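Local coordinates for protein oligogalacturonate lyase (Yersinia enterocolitica subsp. enterocolitica, PDB 3PE7) that probably cleaves short oligogalacturonates in the cytoplasm by beta-elimination, as a manganese- and calcium-binding lyase with a seven-bladed beta-propeller fold, at residues Y118-E123 and G128-N133; L322-M327 and H333-H338. One frame throughout, in Å; residues are numbered along the deposited sequence.

Contact 1. Residues Y118-E123 and G128-N133; sequences YQVPAE and GTWVAN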
# COMPACT_ATOMS: atom_id res chain seq x y z
N TYR A 118 -0.08 2.52 20.80
CA TYR A 118 0.85 3.65 20.84
C TYR A 118 0.12 4.90 20.43
O TYR A 118 -0.72 4.85 19.52
CB TYR A 118 2.06 3.41 19.91
CG TYR A 118 2.99 4.60 19.72
CD1 TYR A 118 2.94 5.38 18.56
CD2 TYR A 118 3.94 4.94 20.70
CE1 TYR A 118 3.79 6.46 18.37
CE2 TYR A 118 4.81 6.04 20.52
CZ TYR A 118 4.72 6.80 19.35
OH TYR A 118 5.57 7.88 19.16
N GLN A 119 0.43 6.02 21.10
CA GLN A 119 -0.09 7.32 20.70
C GLN A 119 1.04 8.26 20.30
O GLN A 119 2.00 8.46 21.07
CB GLN A 119 -0.91 7.95 21.84
CG GLN A 119 -1.48 9.31 21.49
CD GLN A 119 -2.41 9.84 22.54
OE1 GLN A 119 -2.00 10.56 23.44
NE2 GLN A 119 -3.68 9.47 22.45
N VAL A 120 0.94 8.83 19.11
CA VAL A 120 1.91 9.83 18.68
C VAL A 120 1.81 10.98 19.69
O VAL A 120 0.70 11.47 19.96
CB VAL A 120 1.62 10.33 17.25
CG1 VAL A 120 2.63 11.41 16.84
CG2 VAL A 120 1.64 9.14 16.25
N PRO A 121 2.95 11.38 20.29
CA PRO A 121 2.87 12.41 21.34
C PRO A 121 2.51 13.80 20.80
O PRO A 121 2.61 14.04 19.59
CB PRO A 121 4.26 12.37 22.01
CG PRO A 121 5.16 11.67 21.05
CD PRO A 121 4.31 10.83 20.12
N ALA A 122 2.08 14.69 21.70
CA ALA A 122 1.51 16.01 21.39
C ALA A 122 2.27 16.89 20.39
O ALA A 122 1.64 17.57 19.57
CB ALA A 122 1.31 16.82 22.70
N GLU A 123 3.59 16.90 20.51
CA GLU A 123 4.44 17.82 19.75
C GLU A 123 4.76 17.32 18.35
O GLU A 123 5.55 17.94 17.63
CB GLU A 123 5.76 18.04 20.50
CG GLU A 123 5.66 18.93 21.74
CD GLU A 123 7.04 19.37 22.25
OE1 GLU A 123 7.35 19.09 23.43
OE2 GLU A 123 7.81 19.99 21.47
N GLY A 128 2.05 9.30 7.08
CA GLY A 128 2.03 8.05 6.30
C GLY A 128 1.62 6.82 7.09
O GLY A 128 0.90 6.91 8.10
N THR A 129 2.08 5.66 6.62
CA THR A 129 1.58 4.37 7.08
C THR A 129 2.58 3.69 8.03
O THR A 129 3.77 3.68 7.75
CB THR A 129 1.30 3.46 5.86
OG1 THR A 129 0.37 4.12 4.98
CG2 THR A 129 0.71 2.13 6.29
N TRP A 130 2.09 3.16 9.13
CA TRP A 130 2.93 2.36 10.04
C TRP A 130 3.02 0.94 9.49
O TRP A 130 1.98 0.36 9.10
CB TRP A 130 2.31 2.34 11.44
CG TRP A 130 2.34 3.68 12.08
CD1 TRP A 130 1.44 4.69 11.90
CD2 TRP A 130 3.34 4.18 12.97
NE1 TRP A 130 1.82 5.80 12.64
CE2 TRP A 130 2.98 5.51 13.31
CE3 TRP A 130 4.52 3.64 13.52
CZ2 TRP A 130 3.75 6.30 14.19
CZ3 TRP A 130 5.28 4.44 14.39
CH2 TRP A 130 4.89 5.75 14.71
N VAL A 131 4.23 0.37 9.46
CA VAL A 131 4.42 -0.95 8.82
C VAL A 131 5.08 -1.90 9.82
O VAL A 131 6.05 -1.53 10.47
CB VAL A 131 5.31 -0.84 7.54
CG1 VAL A 131 5.75 -2.23 7.03
CG2 VAL A 131 4.55 -0.08 6.46
N ALA A 132 4.53 -3.11 9.94
CA ALA A 132 5.05 -4.07 10.92
C ALA A 132 6.21 -4.89 10.37
O ALA A 132 6.38 -5.02 9.16
CB ALA A 132 3.94 -4.99 11.40
N ASN A 133 7.01 -5.43 11.28
CA ASN A 133 7.94 -6.49 10.93
C ASN A 133 7.19 -7.81 10.68
O ASN A 133 6.00 -7.93 10.96
CB ASN A 133 9.00 -6.63 12.04
CG ASN A 133 8.42 -7.12 13.37
OD1 ASN A 133 7.24 -6.99 13.64
ND2 ASN A 133 9.27 -7.71 14.20

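Contact 2. Residues L322-M327 and H333-H338; sequences LYVFNM and HRVARH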
# COMPACT_ATOMS: atom_id res chain seq x y z
N LEU A 322 -5.02 -3.23 -16.32
CA LEU A 322 -4.14 -3.88 -15.34
C LEU A 322 -3.20 -4.82 -16.09
O LEU A 322 -3.65 -5.60 -16.94
CB LEU A 322 -4.97 -4.67 -14.32
CG LEU A 322 -5.83 -3.77 -13.41
CD1 LEU A 322 -7.08 -4.49 -12.94
CD2 LEU A 322 -5.05 -3.23 -12.21
N TYR A 323 -1.92 -4.78 -15.73
CA TYR A 323 -0.91 -5.61 -16.38
C TYR A 323 -0.29 -6.58 -15.41
O TYR A 323 -0.02 -6.22 -14.27
CB TYR A 323 0.22 -4.74 -16.94
CG TYR A 323 -0.24 -3.76 -17.98
CD1 TYR A 323 -0.40 -4.16 -19.31
CD2 TYR A 323 -0.54 -2.45 -17.62
CE1 TYR A 323 -0.85 -3.25 -20.29
CE2 TYR A 323 -0.98 -1.52 -18.59
CZ TYR A 323 -1.13 -1.94 -19.92
OH TYR A 323 -1.58 -1.04 -20.85
N VAL A 324 -0.05 -7.81 -15.87
CA VAL A 324 0.69 -8.77 -15.05
C VAL A 324 1.99 -9.08 -15.76
O VAL A 324 2.01 -9.32 -16.99
CB VAL A 324 -0.10 -10.07 -14.75
CG1 VAL A 324 0.82 -11.18 -14.20
CG2 VAL A 324 -1.21 -9.78 -13.76
N PHE A 325 3.08 -9.06 -14.99
CA PHE A 325 4.42 -9.31 -15.52
C PHE A 325 4.89 -10.65 -15.00
O PHE A 325 4.97 -10.85 -13.79
CB PHE A 325 5.38 -8.19 -15.08
CG PHE A 325 4.88 -6.82 -15.40
CD1 PHE A 325 5.12 -6.24 -16.64
CD2 PHE A 325 4.13 -6.11 -14.47
CE1 PHE A 325 4.64 -4.97 -16.95
CE2 PHE A 325 3.64 -4.84 -14.76
CZ PHE A 325 3.88 -4.27 -15.99
N ASN A 326 5.13 -11.59 -15.92
CA ASN A 326 5.67 -12.89 -15.55
C ASN A 326 7.19 -12.80 -15.56
O ASN A 326 7.82 -12.67 -16.61
CB ASN A 326 5.14 -13.99 -16.49
CG ASN A 326 5.60 -15.39 -16.09
OD1 ASN A 326 6.71 -15.58 -15.59
ND2 ASN A 326 4.75 -16.38 -16.35
N MET A 327 7.76 -12.82 -14.36
CA MET A 327 9.17 -12.52 -14.20
C MET A 327 10.05 -13.74 -14.49
O MET A 327 11.26 -13.62 -14.55
CB MET A 327 9.46 -11.96 -12.80
CG MET A 327 8.54 -10.80 -12.36
SD MET A 327 8.51 -9.36 -13.47
CE MET A 327 10.21 -8.79 -13.31
N HIS A 333 1.31 -9.18 -19.70
CA HIS A 333 -0.06 -9.62 -19.94
C HIS A 333 -1.06 -8.55 -19.57
O HIS A 333 -1.10 -8.10 -18.43
CB HIS A 333 -0.34 -10.91 -19.15
CG HIS A 333 0.65 -11.99 -19.45
ND1 HIS A 333 0.44 -12.93 -20.44
CD2 HIS A 333 1.88 -12.23 -18.94
CE1 HIS A 333 1.50 -13.72 -20.51
NE2 HIS A 333 2.39 -13.31 -19.62
N ARG A 334 -1.86 -8.13 -20.54
CA ARG A 334 -2.93 -7.19 -20.29
C ARG A 334 -4.12 -8.03 -19.83
O ARG A 334 -4.80 -8.66 -20.64
CB ARG A 334 -3.21 -6.40 -21.56
CG ARG A 334 -4.14 -5.25 -21.39
CD ARG A 334 -4.07 -4.35 -22.61
NE ARG A 334 -4.86 -4.88 -23.72
CZ ARG A 334 -5.00 -4.25 -24.89
NH1 ARG A 334 -4.41 -3.07 -25.11
NH2 ARG A 334 -5.75 -4.79 -25.85
N VAL A 335 -4.37 -8.06 -18.52
CA VAL A 335 -5.26 -9.09 -17.98
C VAL A 335 -6.73 -8.67 -17.84
O VAL A 335 -7.64 -9.49 -17.99
CB VAL A 335 -4.70 -9.70 -16.66
CG1 VAL A 335 -3.36 -10.40 -16.93
CG2 VAL A 335 -4.53 -8.64 -15.60
N ALA A 336 -6.93 -7.38 -17.58
CA ALA A 336 -8.28 -6.83 -17.40
C ALA A 336 -8.21 -5.32 -17.34
O ALA A 336 -7.13 -4.75 -17.24
CB ALA A 336 -8.92 -7.38 -16.14
N ARG A 337 -9.37 -4.68 -17.41
CA ARG A 337 -9.47 -3.24 -17.25
C ARG A 337 -9.74 -2.92 -15.80
O ARG A 337 -10.59 -3.55 -15.16
CB ARG A 337 -10.65 -2.72 -18.08
CG ARG A 337 -10.59 -3.07 -19.58
CD ARG A 337 -11.91 -2.69 -20.29
NE ARG A 337 -12.07 -1.23 -20.36
CZ ARG A 337 -11.57 -0.46 -21.32
NH1 ARG A 337 -10.93 -1.00 -22.36
NH2 ARG A 337 -11.73 0.85 -21.26
N HIS A 338 -9.03 -1.93 -15.25
CA HIS A 338 -9.49 -1.34 -14.00
C HIS A 338 -10.55 -0.25 -14.25
O HIS A 338 -11.52 -0.12 -13.48
CB HIS A 338 -8.31 -0.83 -13.13
CG HIS A 338 -7.55 0.32 -13.71
ND1 HIS A 338 -6.25 0.22 -14.13
CD2 HIS A 338 -7.90 1.61 -13.89
CE1 HIS A 338 -5.84 1.39 -14.59
NE2 HIS A 338 -6.83 2.26 -14.45
O HOH W 1 -2.65 -1.60 -23.53

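Contact 1. Residues Y118-E123 and G128-N133
The Y118 ring turns its edge toward the face of the six-membered ring of W130, an offset edge-to-face pair with centroids 5.7 Å apart and planes at 61°. The touch is narrow: Y118 CE1 comes 3.9 Å from W130 CH2, so the ring of Y118 reaches the far end of the indole and not its pyrrole half. V120 adds a single methyl, CG2 lying 4.1 Å from W130 CZ2, the neighbouring atom of the benzo rim. The two side chains meet across a gap of 11.1 Å between the CA atoms of Y118 and W130; with CG of W130 anti to its carbonyl carbon (chi1 -67°), the indole extends toward Y118 and V120. No hydrogen bond joins the two segments. The hydroxyl of Y118 is instead hydrogen-bonded to E143 OE2, which probably restrains the outer end of the ring. M171 and V173 of strand 168-174 also pack on the indole, and V173 touches Y118 as well. Strand 114-119 is the last of one four-stranded antiparallel sheet and strand 124-132 the first of the next, so this aromatic pair, with its aliphatic neighbours, packs between consecutive blades of the beta-propeller.

Contact 2. Residues L322-M327 and H333-H338
H333 O accepts the backbone N-H of V324 at 2.8 Å and also meets the CA-H of Y323, its oxygen 3.2 Å from Y323 CA. H333 N returns a bond to V324 O, closing an antiparallel hydrogen-bonded pair, although this bond is bent (134° at the hydrogen). V324 O also lies in the plane of the H333 imidazole at its edge, 3.5 Å from CD2; H333 NE2 is hydrogen-bonded to T331. Beyond Y323 and R334, a non-hydrogen-bonded pair, the register slips by one residue: L322 N bonds to A336 O while V335 N bonds to L322 O, a beta bulge. V335, the extra residue, sets CG1 3.9 Å from V324 CG2, the two side chains crossing at about a right angle. L322 lays its branched end against H338, with CG 3.9 Å from H338 CB and close to the imidazole edge. On the face carrying Y323 and R334, the two side chains run alongside each other, CG of R334 anti to the backbone N (chi1 -171°) and 4.0 Å from Y323 CE1. A bend at chi3 of R334 (80°) accompanies a water bridge: the water donates to Y323 OH and accepts from R334 NH1 at 2.8 Å, in the planes of both groups. F321 forms a cation-pi pair with R334. Backbone bonds thus hold the bulged hairpin together between the face of L322, V324, H333 and A336 and that of Y323 and R334, where D319 also bonds the Y323 hydroxyl, so the phenol end is probably restrained in position.

How the contacts relate
Contacts 1 and 2 lie on opposite sides of the chain's centre, their own centres 34 Å apart and their nearest atoms about 19 Å apart, so neither touches the other. They represent two levels of the propeller's construction: contact 1 joins side chains of successive sheets without a hydrogen bond, whereas contact 2 joins the last two strands within one sheet through their backbones. Contact 1 lies away from the metal sites. In contact 2 the H338 side chain is about 11 Å from the manganese and about 8 Å from the side chain of its ligand H287, and the L322 side chain is about 8 Å from that of H355, another ligand.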